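Colicin-M immunity protein (Escherichia coli, PDB 2XGL) protects cells carrying the colicin M plasmid against colicin M, and is represented here by its periplasmic domain. Local coordinates at residues N23-R28 with E42-T47; E49-S54 with K62-P67. All coordinates share one frame; numbering follows the deposited sequence.

Contacts 1 and 2 follow one another along the chain, contact 1 closing before contact 2 opens, and their centres lie about 18 Å apart on opposite sides of the centre of the domain. What joins them is the sheet. In contact 1 the lead-in and start of strand 45-48 meet the last turns of helix 14-29; in contact 2 the loop leaving that strand turns back along strand 64-71, its neighbour in the sheet. Both are mainly apolar. Contact 2 also holds a cadmium ligand, Glu49, whose OE2 is 2.5 Å from the ion, and Leu65, whose side chain is about 4 Å from a bound sodium ion.

Contact 1. Residues N23-R28 with E42-T47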
# COMPACT_ATOMS: atom_id res chain seq x y z
N ASN A 23 5.04 2.77 4.85
CA ASN A 23 5.70 4.07 5.03
C ASN A 23 4.92 5.16 4.32
O ASN A 23 4.72 6.23 4.87
CB ASN A 23 7.16 4.04 4.55
CG ASN A 23 7.79 5.43 4.52
OD1 ASN A 23 7.62 6.20 3.55
ND2 ASN A 23 8.53 5.77 5.58
N ASP A 24 4.46 4.87 3.10
CA ASP A 24 3.74 5.86 2.30
C ASP A 24 2.37 6.20 2.89
O ASP A 24 2.04 7.38 3.05
CB ASP A 24 3.54 5.33 0.89
CG ASP A 24 2.83 6.31 0.01
OD1 ASP A 24 3.51 7.17 -0.58
OD2 ASP A 24 1.59 6.24 -0.08
N TYR A 25 1.59 5.18 3.22
CA TYR A 25 0.26 5.38 3.80
C TYR A 25 0.31 6.15 5.13
O TYR A 25 -0.48 7.06 5.34
CB TYR A 25 -0.44 4.03 4.00
CG TYR A 25 -1.68 4.09 4.85
CD1 TYR A 25 -2.88 4.53 4.33
CD2 TYR A 25 -1.65 3.67 6.17
CE1 TYR A 25 -4.02 4.56 5.11
CE2 TYR A 25 -2.78 3.70 6.95
CZ TYR A 25 -3.96 4.15 6.42
OH TYR A 25 -5.07 4.19 7.23
N LEU A 26 1.23 5.78 6.01
CA LEU A 26 1.36 6.47 7.30
C LEU A 26 1.76 7.93 7.13
O LEU A 26 1.42 8.78 7.94
CB LEU A 26 2.38 5.76 8.20
CG LEU A 26 1.89 4.46 8.84
CD1 LEU A 26 3.00 3.91 9.70
CD2 LEU A 26 0.62 4.66 9.64
N GLN A 27 2.52 8.20 6.08
CA GLN A 27 2.95 9.56 5.76
C GLN A 27 1.77 10.40 5.32
O GLN A 27 1.60 11.53 5.74
CB GLN A 27 3.98 9.53 4.64
CG GLN A 27 4.88 10.74 4.60
CD GLN A 27 5.79 10.82 5.81
OE1 GLN A 27 5.86 11.86 6.48
NE2 GLN A 27 6.46 9.71 6.12
N ARG A 28 0.93 9.83 4.47
CA ARG A 28 -0.16 10.58 3.88
C ARG A 28 -1.36 10.64 4.81
O ARG A 28 -2.15 11.57 4.75
CB ARG A 28 -0.50 9.98 2.51
CG ARG A 28 0.63 10.22 1.51
CD ARG A 28 0.58 9.29 0.32
NE ARG A 28 -0.38 9.72 -0.69
CZ ARG A 28 -0.65 9.03 -1.78
NH1 ARG A 28 -0.05 7.87 -2.01
NH2 ARG A 28 -1.55 9.48 -2.65
N GLU A 42 -4.01 9.21 13.80
CA GLU A 42 -3.09 9.38 12.66
C GLU A 42 -2.22 8.14 12.46
O GLU A 42 -1.62 7.97 11.40
CB GLU A 42 -2.19 10.62 12.80
CG GLU A 42 -2.91 11.96 12.55
CD GLU A 42 -2.01 13.21 12.75
OE1 GLU A 42 -0.79 13.08 12.99
OE2 GLU A 42 -2.55 14.35 12.66
N ILE A 43 -2.14 7.26 13.47
CA ILE A 43 -1.27 6.09 13.38
C ILE A 43 -2.01 4.78 13.65
O ILE A 43 -1.88 4.18 14.72
CB ILE A 43 -0.05 6.22 14.31
CG1 ILE A 43 0.60 7.60 14.16
CG2 ILE A 43 0.97 5.14 13.98
CD1 ILE A 43 1.83 7.79 15.01
N PRO A 44 -2.78 4.30 12.67
CA PRO A 44 -3.52 3.07 12.91
C PRO A 44 -2.59 1.88 13.03
O PRO A 44 -1.43 1.97 12.64
CB PRO A 44 -4.38 2.92 11.64
CG PRO A 44 -4.03 4.06 10.75
CD PRO A 44 -2.78 4.67 11.26
N LYS A 45 -3.09 0.78 13.59
CA LYS A 45 -2.41 -0.51 13.50
C LYS A 45 -2.74 -1.16 12.14
O LYS A 45 -3.89 -1.12 11.69
CB LYS A 45 -2.84 -1.43 14.63
CG LYS A 45 -2.29 -2.86 14.48
CD LYS A 45 -2.92 -3.81 15.48
CE LYS A 45 -2.39 -5.24 15.30
NZ LYS A 45 -0.89 -5.31 15.35
N ILE A 46 -1.74 -1.77 11.52
CA ILE A 46 -1.88 -2.30 10.17
C ILE A 46 -1.71 -3.81 10.15
O ILE A 46 -0.79 -4.33 10.75
CB ILE A 46 -0.89 -1.62 9.23
CG1 ILE A 46 -1.20 -0.12 9.18
CG2 ILE A 46 -0.95 -2.22 7.85
CD1 ILE A 46 -0.34 0.65 8.27
N THR A 47 -2.64 -4.51 9.50
CA THR A 47 -2.49 -5.95 9.29
C THR A 47 -2.63 -6.27 7.81
O THR A 47 -3.57 -5.83 7.17
CB THR A 47 -3.46 -6.80 10.18
OG1 THR A 47 -4.76 -6.87 9.58
CG2 THR A 47 -3.58 -6.21 11.59
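Leu26 and Ile43 mark the closest approach of the two backbones, with their CA atoms 6.6 Å apart. Segment 23-28 is helical throughout, while 42-47 runs from loop into strand at Lys45. No hydrogen bond spans the gap; the contact is apolar and made chiefly by side chains. Tyr25 and Pro44 reach for each other from opposite directions: Pro44 CG lies at the edge of the tyrosine ring, near its plane, 3.7 Å from Tyr25 OH and 4.0 Å from Tyr25 CE2. Tyr25 CG stands anti to the backbone N (chi1 168°), which carries the ring across to Pro44 and Ile46. Ile46 slides past the same ring in the opposite sense, bringing CD1 to 3.9 Å from Tyr25 CD2 at an oblique angle. Leu26 works through one branch only. Its CD2 touches Pro44 CD at 3.8 Å and has looser contacts with Ile43 CG2 and Ile46 CD1. On the helix, Arg28 NH1 forms a salt bridge with Asp24 OD2, in the guanidinium plane and on the syn lone pair of the oxygen; Tyr92 OH hydrogen-bonds to Asp24 OD2 and Val90 O to Arg28 NH1, tying this side of the helix to strand 89-92. Tyr25 also meets Phe68 and Tyr79 edge-to-face, and Leu39 of helix 33-39 touches both Tyr25 and Pro44. This is helix-on-sheet packing: helix 14-29 lies against the four-stranded antiparallel sheet of the YebF/Cmi domain, here at the entry to an outermost strand.

Contact 2. Residues E49-S54 with K62-P67; sequences EKIERS and KTLLVP. With CD (cadmium ion), chain F.
The side chains of Arg53 and Leu64 cross at a slant, and the leucine sets a methyl over one face of the guanidinium group. Leu64 CD2 sits 3.5 Å from Arg53 NH1, offset toward the rim of the flat group rather than centred on it, while CD1 reaches the two terminal nitrogens. The arginine is extended from CG to NE, which carries its planar end over to the leucine. Its charge is met elsewhere: NH2 forms a salt bridge with Asp14 and a hydrogen bond with the carbonyl of Val12. Ile51 fills the middle of the contact. With CG1 beside its own backbone N (chi1 -58°), it lies side by side with Val66 and points the same way, Ile51 CD1 coming within 4.1 Å of Val66 CG2; its other branch, CG2, approaches Leu64 CD2 and the carbonyl oxygen of Leu65. At the far end Glu49 lies aslant Pro67, with Glu49 CB 3.8 Å from Pro67 CB. The glutamate chain then bends at chi2 (-96°) and leads its carboxylate away from the proline, so that Glu49 OE2 binds the cadmium ion at 2.5 Å. Met78 is the other protein ligand. One hydrogen bond pins the backbones together here, Glu49 N to Pro67 O at 3.1 Å, with the donor above the carbonyl plane. Overall, residues 49-53 run nearly antiparallel to 64-67 (159°) without forming a regular strand. Strand 64-71 pairs on its other side with 76-84, through Leu64 with Tyr83 and Val66 with Gly81. Helix 14-29 touches Ile51 through Asp14 and Arg18, Leu64 through Ala17 and Val66 through Val21, and Leu64 also rests on Cys9 and Cys85, the cysteines of the functionally essential disulfide.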
# COMPACT_ATOMS: atom_id res chain seq x y z
N GLU A 49 -2.72 -8.49 4.13
CA GLU A 49 -3.37 -9.63 3.47
C GLU A 49 -2.40 -10.19 2.44
O GLU A 49 -1.33 -9.63 2.21
CB GLU A 49 -4.64 -9.17 2.76
CG GLU A 49 -5.67 -8.47 3.64
CD GLU A 49 -6.75 -9.39 4.16
OE1 GLU A 49 -6.73 -10.59 3.83
OE2 GLU A 49 -7.62 -8.89 4.91
N LYS A 50 -2.78 -11.29 1.82
CA LYS A 50 -1.96 -11.92 0.79
C LYS A 50 -1.90 -11.02 -0.44
O LYS A 50 -2.93 -10.59 -0.94
CB LYS A 50 -2.54 -13.29 0.42
CG LYS A 50 -1.71 -14.06 -0.61
CD LYS A 50 -2.20 -15.50 -0.80
CE LYS A 50 -1.36 -16.21 -1.87
NZ LYS A 50 -1.77 -17.62 -2.11
N ILE A 51 -0.68 -10.72 -0.89
CA ILE A 51 -0.45 -10.03 -2.16
C ILE A 51 -0.54 -11.05 -3.29
O ILE A 51 0.28 -11.95 -3.35
CB ILE A 51 0.94 -9.39 -2.21
CG1 ILE A 51 1.15 -8.41 -1.06
CG2 ILE A 51 1.15 -8.66 -3.54
CD1 ILE A 51 2.53 -7.80 -1.06
N GLU A 52 -1.54 -10.91 -4.16
CA GLU A 52 -1.72 -11.79 -5.32
C GLU A 52 -0.96 -11.26 -6.53
O GLU A 52 -1.14 -10.12 -6.94
CB GLU A 52 -3.21 -11.93 -5.68
CG GLU A 52 -4.05 -12.76 -4.68
CD GLU A 52 -5.45 -13.16 -5.21
OE1 GLU A 52 -5.60 -13.40 -6.43
OE2 GLU A 52 -6.39 -13.24 -4.39
N ARG A 53 -0.09 -12.09 -7.11
CA ARG A 53 0.62 -11.73 -8.34
C ARG A 53 0.13 -12.55 -9.53
O ARG A 53 -0.35 -13.67 -9.37
CB ARG A 53 2.13 -11.91 -8.19
CG ARG A 53 2.72 -11.00 -7.15
CD ARG A 53 4.21 -11.10 -7.11
NE ARG A 53 4.73 -10.58 -5.85
CZ ARG A 53 5.67 -9.64 -5.73
NH1 ARG A 53 6.26 -9.10 -6.81
NH2 ARG A 53 6.04 -9.25 -4.52
N SER A 54 0.28 -11.99 -10.72
CA SER A 54 -0.15 -12.66 -11.93
C SER A 54 0.71 -13.89 -12.19
O SER A 54 1.91 -13.90 -11.93
CB SER A 54 -0.06 -11.72 -13.13
OG SER A 54 -0.53 -12.36 -14.30
N LYS A 62 3.05 -3.92 -13.92
CA LYS A 62 3.43 -2.54 -13.61
C LYS A 62 3.00 -2.10 -12.22
O LYS A 62 3.56 -1.16 -11.67
CB LYS A 62 2.89 -1.58 -14.67
CG LYS A 62 3.40 -1.84 -16.09
CD LYS A 62 4.91 -1.69 -16.19
CE LYS A 62 5.43 -1.75 -17.61
NZ LYS A 62 5.44 -3.13 -18.21
N THR A 63 2.01 -2.78 -11.65
CA THR A 63 1.48 -2.43 -10.33
C THR A 63 1.32 -3.68 -9.48
O THR A 63 0.88 -4.70 -10.00
CB THR A 63 0.09 -1.76 -10.45
OG1 THR A 63 -0.77 -2.62 -11.22
CG2 THR A 63 0.18 -0.39 -11.14
N LEU A 64 1.72 -3.59 -8.21
CA LEU A 64 1.43 -4.61 -7.20
C LEU A 64 0.30 -4.15 -6.28
O LEU A 64 0.34 -3.06 -5.74
CB LEU A 64 2.63 -4.85 -6.29
CG LEU A 64 3.76 -5.75 -6.72
CD1 LEU A 64 4.82 -5.69 -5.64
CD2 LEU A 64 3.29 -7.18 -6.92
N LEU A 65 -0.69 -5.00 -6.08
CA LEU A 65 -1.81 -4.69 -5.23
C LEU A 65 -1.44 -5.16 -3.83
O LEU A 65 -1.12 -6.33 -3.62
CB LEU A 65 -3.09 -5.37 -5.74
CG LEU A 65 -4.40 -5.02 -5.04
CD1 LEU A 65 -4.74 -3.55 -5.26
CD2 LEU A 65 -5.56 -5.91 -5.50
N VAL A 66 -1.44 -4.23 -2.88
CA VAL A 66 -1.05 -4.51 -1.51
C VAL A 66 -2.20 -4.18 -0.60
O VAL A 66 -2.37 -3.02 -0.25
CB VAL A 66 0.18 -3.68 -1.13
CG1 VAL A 66 0.56 -3.91 0.34
CG2 VAL A 66 1.36 -4.02 -2.07
N PRO A 67 -3.02 -5.19 -0.22
CA PRO A 67 -4.17 -5.02 0.66
C PRO A 67 -3.84 -5.03 2.16
O PRO A 67 -3.00 -5.80 2.62
CB PRO A 67 -5.06 -6.23 0.33
CG PRO A 67 -4.28 -7.09 -0.58
CD PRO A 67 -2.90 -6.59 -0.66
CD CD F . -9.70 -8.10 3.84